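PDB 1VPV: UPF0230 protein TM1468 from Thermotoga maritima, which binds long-chain fatty acids such as palmitate and may take part in lipid transport or fatty acid metabolism. Local coordinates for residues 178-183 with 195-200; 81-86 with 115-120. All coordinates share one frame; numbering follows the deposited sequence.

Contact 1 (178-183 with 195-200); sequences NFDYLV and VGNLLK. With PO4 (phosphate ion), chain C.
Val195 lies over one face of the Phe179 ring, its CG2 methyl 4.1 Å from the centroid of that ring and 15° off the normal, a CH-pi contact displaced toward the CD2-CE2 rim. The closest approach is made by the branch point itself, Val195 CB, 3.5 Å from Phe179 CD2, while the second methyl, CG1, reaches back to the Phe179 CB-CG bond. The valine thus lies along the CB-CG-CD2-CE2 side of the phenylalanine, the two side chains crossing at about a right angle. The ring is swung into this position by a first torsion that sets CG anti to the backbone N (chi1 -161°). No hydrogen bond joins 178-183 to 195-200; the one polar approach, Asp180 OD2 to Asn197 ND2, stays at 4.1 Å.

Asn178 precedes the turn that leads into the helix, and its OD1 takes a capping bond from Asp180 N at 3.1 Å, with the donor tilted 32° from the carbonyl plane. At the other end of 195-200, Lys200 NZ donates to O3 of a phosphate ion at 2.5 Å. That phosphate, probably left from the crystallisation liquor, is also held by Arg202.

Within the DegV fold, the pair packs the turn leading into helix 180-185 against the loop that follows that helix, with residues 189-193 between them not modelled. Underneath, Phe179 and Val195 both rest on Val203 of strand 201-208, and Pro214 and Lys217 of the adjoining antiparallel strand 211-219 touch Phe179 and Val195 respectively.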
loop_
_atom_site.group_PDB
_atom_site.type_symbol
_atom_site.label_atom_id
_atom_site.label_comp_id
_atom_site.label_asym_id
_atom_site.label_seq_id
_atom_site.Cartn_x
_atom_site.Cartn_y
_atom_site.Cartn_z
ATOM N N ASN A 178 -12.173 -14.002 3.431
ATOM C CA ASN A 178 -12.139 -15.182 2.589
ATOM C C ASN A 178 -10.732 -15.405 2.052
ATOM O O ASN A 178 -10.306 -14.808 1.019
ATOM C CB ASN A 178 -13.189 -15.071 1.462
ATOM C CG ASN A 178 -13.096 -16.219 0.504
ATOM O OD1 ASN A 178 -12.198 -17.055 0.631
ATOM N ND2 ASN A 178 -13.984 -16.279 -0.450
ATOM N N PHE A 179 -10.019 -16.311 2.710
ATOM C CA PHE A 179 -8.563 -16.486 2.477
ATOM C C PHE A 179 -8.212 -16.956 1.095
ATOM O O PHE A 179 -7.070 -16.837 0.683
ATOM C CB PHE A 179 -7.990 -17.513 3.457
ATOM C CG PHE A 179 -6.497 -17.457 3.619
ATOM C CD1 PHE A 179 -5.858 -16.281 3.979
ATOM C CD2 PHE A 179 -5.726 -18.618 3.483
ATOM C CE1 PHE A 179 -4.450 -16.241 4.165
ATOM C CE2 PHE A 179 -4.337 -18.591 3.682
ATOM C CZ PHE A 179 -3.705 -17.395 4.007
ATOM N N ASP A 180 -9.178 -17.569 0.419
ATOM C CA ASP A 180 -8.994 -18.090 -0.933
ATOM C C ASP A 180 -8.463 -17.110 -1.960
ATOM O O ASP A 180 -7.781 -17.503 -2.882
ATOM C CB ASP A 180 -10.308 -18.637 -1.458
ATOM C CG ASP A 180 -10.650 -19.966 -0.857
ATOM O OD1 ASP A 180 -9.713 -20.643 -0.386
ATOM O OD2 ASP A 180 -11.840 -20.349 -0.882
ATOM N N TYR A 181 -8.780 -15.841 -1.813
ATOM C CA TYR A 181 -8.249 -14.821 -2.701
ATOM C C TYR A 181 -6.733 -14.719 -2.592
ATOM O O TYR A 181 -6.016 -14.792 -3.610
ATOM C CB TYR A 181 -8.885 -13.488 -2.394
ATOM C CG TYR A 181 -10.321 -13.314 -2.897
ATOM C CD1 TYR A 181 -11.403 -13.641 -2.105
ATOM C CD2 TYR A 181 -10.576 -12.731 -4.132
ATOM C CE1 TYR A 181 -12.702 -13.435 -2.560
ATOM C CE2 TYR A 181 -11.861 -12.527 -4.581
ATOM C CZ TYR A 181 -12.909 -12.887 -3.803
ATOM O OH TYR A 181 -14.172 -12.698 -4.257
ATOM N N LEU A 182 -6.230 -14.567 -1.371
ATOM C CA LEU A 182 -4.778 -14.527 -1.172
ATOM C C LEU A 182 -4.094 -15.809 -1.660
ATOM O O LEU A 182 -3.037 -15.771 -2.313
ATOM C CB LEU A 182 -4.453 -14.287 0.294
ATOM C CG LEU A 182 -4.581 -12.827 0.738
ATOM C CD1 LEU A 182 -4.473 -12.746 2.242
ATOM C CD2 LEU A 182 -3.435 -12.030 0.119
ATOM N N VAL A 183 -4.714 -16.947 -1.367
ATOM C CA VAL A 183 -4.156 -18.202 -1.802
ATOM C C VAL A 183 -4.117 -18.245 -3.325
ATOM O O VAL A 183 -3.086 -18.627 -3.873
ATOM C CB VAL A 183 -4.867 -19.426 -1.197
ATOM C CG1 VAL A 183 -4.354 -20.708 -1.824
ATOM C CG2 VAL A 183 -4.611 -19.502 0.324
ATOM N N VAL A 195 -5.038 -22.075 6.701
ATOM C CA VAL A 195 -6.372 -21.582 6.934
ATOM C C VAL A 195 -7.295 -22.326 5.952
ATOM O O VAL A 195 -6.957 -22.446 4.730
ATOM C CB VAL A 195 -6.425 -20.109 6.616
ATOM C CG1 VAL A 195 -7.886 -19.572 6.702
ATOM C CG2 VAL A 195 -5.353 -19.316 7.495
ATOM N N GLY A 196 -8.407 -22.857 6.496
ATOM C CA GLY A 196 -9.498 -23.464 5.713
ATOM C C GLY A 196 -10.762 -22.619 5.845
ATOM O O GLY A 196 -10.669 -21.402 5.935
ATOM N N ASN A 197 -11.941 -23.236 5.893
ATOM C CA ASN A 197 -13.198 -22.480 5.931
ATOM C C ASN A 197 -14.054 -22.730 7.187
ATOM O O ASN A 197 -14.278 -23.850 7.569
ATOM C CB ASN A 197 -14.034 -22.723 4.649
ATOM C CG ASN A 197 -13.671 -21.749 3.478
ATOM O OD1 ASN A 197 -13.423 -20.552 3.680
ATOM N ND2 ASN A 197 -13.661 -22.281 2.254
ATOM N N LEU A 198 -14.502 -21.627 7.803
ATOM C CA LEU A 198 -15.392 -21.583 8.962
ATOM C C LEU A 198 -16.286 -20.313 8.879
ATOM O O LEU A 198 -15.818 -19.243 8.504
ATOM C CB LEU A 198 -14.558 -21.491 10.255
ATOM N N LEU A 199 -17.550 -20.432 9.260
ATOM C CA LEU A 199 -18.484 -19.293 9.322
ATOM C C LEU A 199 -17.968 -18.121 10.157
ATOM O O LEU A 199 -17.616 -18.293 11.334
ATOM C CB LEU A 199 -19.843 -19.712 9.909
ATOM C CG LEU A 199 -20.727 -20.527 8.979
ATOM C CD1 LEU A 199 -21.904 -21.149 9.704
ATOM C CD2 LEU A 199 -21.205 -19.643 7.831
ATOM N N LYS A 200 -17.955 -16.936 9.531
ATOM C CA LYS A 200 -17.609 -15.707 10.183
ATOM C C LYS A 200 -16.133 -15.580 10.501
ATOM O O LYS A 200 -15.741 -14.648 11.209
ATOM C CB LYS A 200 -18.434 -15.511 11.458
ATOM C CG LYS A 200 -19.903 -15.864 11.334
ATOM C CD LYS A 200 -20.646 -15.151 10.204
ATOM C CE LYS A 200 -21.251 -13.804 10.612
ATOM N NZ LYS A 200 -20.392 -12.669 10.280
HETATM P P PO4 C . -19.569 -13.010 6.802
HETATM O O1 PO4 C . -20.737 -12.071 6.683
HETATM O O2 PO4 C . -20.171 -14.322 6.452
HETATM O O3 PO4 C . -18.994 -12.968 8.181
HETATM O O4 PO4 C . -18.515 -12.680 5.793
#

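Contact 2 (81-86 with 115-120); sequences EDFKKR and VLASKE
Ala117 and Phe83 make the apolar part of this contact, CB against CB at 3.3 Å. The alanine methyl also sits 3.7 Å from the backbone N of Lys84, so a small side chain here lets the two backbones draw together: Lys84 CA and Ala117 CA are 5.2 Å apart. Beyond CB the Phe83 ring leads away from Ala117, into the interior, where it meets Ile38 of strand 35-43 and Thr110, Ser113 and Ala114 of helix 110-118.

Strand 97-102, helix 110-118 and strand 125-129, with the two strands parallel neighbours, form a beta-alpha-beta crossover in the DegV fold, and its helix packs on helix 80-92. The side chain of Phe83 is about 8 Å from that of Ser108, a residue that binds the fatty acid.

The charged part involves Lys84 and Glu120, the latter exposed. Lys84 carries its aliphatic stem across Glu120 at about a right angle, CD lying 3.7 Å from Glu120 CB and 3.2 Å from Glu120 OE1, so the carboxylate oxygen lies closer to the methylene than to NZ. The chain bends at chi3 (70°), and Lys84 NZ ends 4.0 Å from Glu120 OE1, a long salt bridge. With an alanine in place of Lys84, Glu120 would probably lose both this charge partner and the methylenes its CB packs against.

In the backbone, Glu120 N donates to Ala117 O at 3.0 Å.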
loop_
_atom_site.group_PDB
_atom_site.type_symbol
_atom_site.label_atom_id
_atom_site.label_comp_id
_atom_site.label_asym_id
_atom_site.label_seq_id
_atom_site.Cartn_x
_atom_site.Cartn_y
_atom_site.Cartn_z
ATOM N N GLU A 81 9.073 -0.505 -19.930
ATOM C CA GLU A 81 8.659 0.587 -20.810
ATOM C C GLU A 81 7.681 1.555 -20.134
ATOM O O GLU A 81 7.804 2.770 -20.302
ATOM C CB GLU A 81 8.032 0.013 -22.094
ATOM C CG GLU A 81 7.643 1.026 -23.149
ATOM N N ASP A 82 6.703 1.025 -19.398
ATOM C CA ASP A 82 5.709 1.851 -18.694
ATOM C C ASP A 82 6.428 2.792 -17.730
ATOM O O ASP A 82 6.049 3.962 -17.581
ATOM C CB ASP A 82 4.761 0.982 -17.868
ATOM C CG ASP A 82 3.701 0.258 -18.710
ATOM O OD1 ASP A 82 3.501 0.578 -19.885
ATOM O OD2 ASP A 82 3.000 -0.622 -18.169
ATOM N N PHE A 83 7.446 2.263 -17.053
ATOM C CA PHE A 83 8.295 3.079 -16.191
ATOM C C PHE A 83 9.120 4.132 -16.967
ATOM O O PHE A 83 9.185 5.298 -16.515
ATOM C CB PHE A 83 9.212 2.219 -15.309
ATOM C CG PHE A 83 8.556 1.750 -14.027
ATOM C CD1 PHE A 83 8.366 2.623 -12.978
ATOM C CD2 PHE A 83 8.146 0.422 -13.874
ATOM C CE1 PHE A 83 7.722 2.204 -11.794
ATOM C CE2 PHE A 83 7.545 -0.015 -12.700
ATOM C CZ PHE A 83 7.329 0.873 -11.652
ATOM N N LYS A 84 9.775 3.713 -18.065
ATOM C CA LYS A 84 10.555 4.624 -18.911
ATOM C C LYS A 84 9.710 5.815 -19.338
ATOM O O LYS A 84 10.143 6.954 -19.240
ATOM C CB LYS A 84 11.037 3.946 -20.206
ATOM C CG LYS A 84 12.449 3.437 -20.216
ATOM C CD LYS A 84 12.907 3.086 -21.644
ATOM C CE LYS A 84 13.112 4.337 -22.544
ATOM N NZ LYS A 84 13.802 4.051 -23.856
ATOM N N LYS A 85 8.512 5.543 -19.836
ATOM C CA LYS A 85 7.655 6.615 -20.349
ATOM C C LYS A 85 7.330 7.642 -19.268
ATOM O O LYS A 85 7.478 8.835 -19.504
ATOM C CB LYS A 85 6.393 6.059 -21.028
ATOM C CG LYS A 85 6.713 5.347 -22.360
ATOM C CD LYS A 85 5.476 4.868 -23.128
ATOM N N ARG A 86 6.923 7.191 -18.093
ATOM C CA ARG A 86 6.715 8.098 -16.961
ATOM C C ARG A 86 7.975 8.911 -16.620
ATOM O O ARG A 86 7.889 10.143 -16.465
ATOM C CB ARG A 86 6.243 7.360 -15.696
ATOM C CG ARG A 86 4.924 6.625 -15.822
ATOM C CD ARG A 86 3.791 7.285 -15.053
ATOM N NE ARG A 86 2.494 6.655 -15.363
ATOM C CZ ARG A 86 1.334 6.990 -14.809
ATOM N NH1 ARG A 86 1.271 7.942 -13.897
ATOM N NH2 ARG A 86 0.229 6.357 -15.156
ATOM N N VAL A 115 13.643 -0.416 -11.617
ATOM C CA VAL A 115 15.102 -0.296 -11.561
ATOM C C VAL A 115 15.685 -0.436 -12.930
ATOM O O VAL A 115 16.609 0.294 -13.279
ATOM C CB VAL A 115 15.776 -1.331 -10.595
ATOM C CG1 VAL A 115 17.295 -1.344 -10.758
ATOM C CG2 VAL A 115 15.453 -0.998 -9.176
ATOM N N LEU A 116 15.155 -1.377 -13.708
ATOM C CA LEU A 116 15.662 -1.572 -15.066
ATOM C C LEU A 116 15.368 -0.316 -15.880
ATOM O O LEU A 116 16.215 0.142 -16.660
ATOM C CB LEU A 116 15.072 -2.822 -15.723
ATOM C CG LEU A 116 15.496 -4.172 -15.113
ATOM C CD1 LEU A 116 14.661 -5.333 -15.665
ATOM C CD2 LEU A 116 16.953 -4.437 -15.353
ATOM N N ALA A 117 14.179 0.263 -15.667
ATOM C CA ALA A 117 13.784 1.445 -16.437
ATOM C C ALA A 117 14.732 2.603 -16.108
ATOM O O ALA A 117 15.062 3.381 -16.984
ATOM C CB ALA A 117 12.363 1.802 -16.169
ATOM N N SER A 118 15.207 2.671 -14.855
ATOM C CA SER A 118 16.107 3.772 -14.422
ATOM C C SER A 118 17.438 3.807 -15.172
ATOM O O SER A 118 18.087 4.858 -15.250
ATOM C CB SER A 118 16.425 3.682 -12.934
ATOM O OG SER A 118 17.290 2.583 -12.662
ATOM N N LYS A 119 17.852 2.653 -15.685
ATOM C CA LYS A 119 19.102 2.551 -16.446
ATOM C C LYS A 119 18.945 3.000 -17.887
ATOM O O LYS A 119 19.938 3.230 -18.551
ATOM C CB LYS A 119 19.656 1.123 -16.392
ATOM C CG LYS A 119 19.822 0.642 -14.944
ATOM C CD LYS A 119 20.850 -0.461 -14.796
ATOM C CE LYS A 119 21.057 -0.777 -13.334
ATOM N NZ LYS A 119 22.487 -1.115 -13.058
ATOM N N GLU A 120 17.713 3.153 -18.369
ATOM C CA GLU A 120 17.499 3.576 -19.756
ATOM C C GLU A 120 17.165 5.053 -19.961
ATOM O O GLU A 120 16.733 5.423 -21.033
ATOM C CB GLU A 120 16.410 2.704 -20.365
ATOM C CG GLU A 120 16.788 1.218 -20.354
ATOM C CD GLU A 120 16.255 0.454 -21.557
ATOM O OE1 GLU A 120 15.161 0.788 -22.066
ATOM O OE2 GLU A 120 16.933 -0.495 -21.999
#

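From the N terminus, the chain first reaches contact 2: segment 115-120 comes back to 81-86, closing a loop with 28 residues between. That ties two helices beside the sheet containing strands 97-102 and 125-129. Contact 1 opens only afterwards and closes a much shorter loop, 11 residues between 178-183 and 195-200, joining the turn into helix 180-185 to the loop that enters strand 201-208 of the other sheet. The two loops therefore follow in series, neither enclosing nor crossing the other. The centres of the two contacts are about 38 Å apart. Bound palmitate lies about 9 Å from the side chain of Phe83 and about 10 Å from that of Phe179.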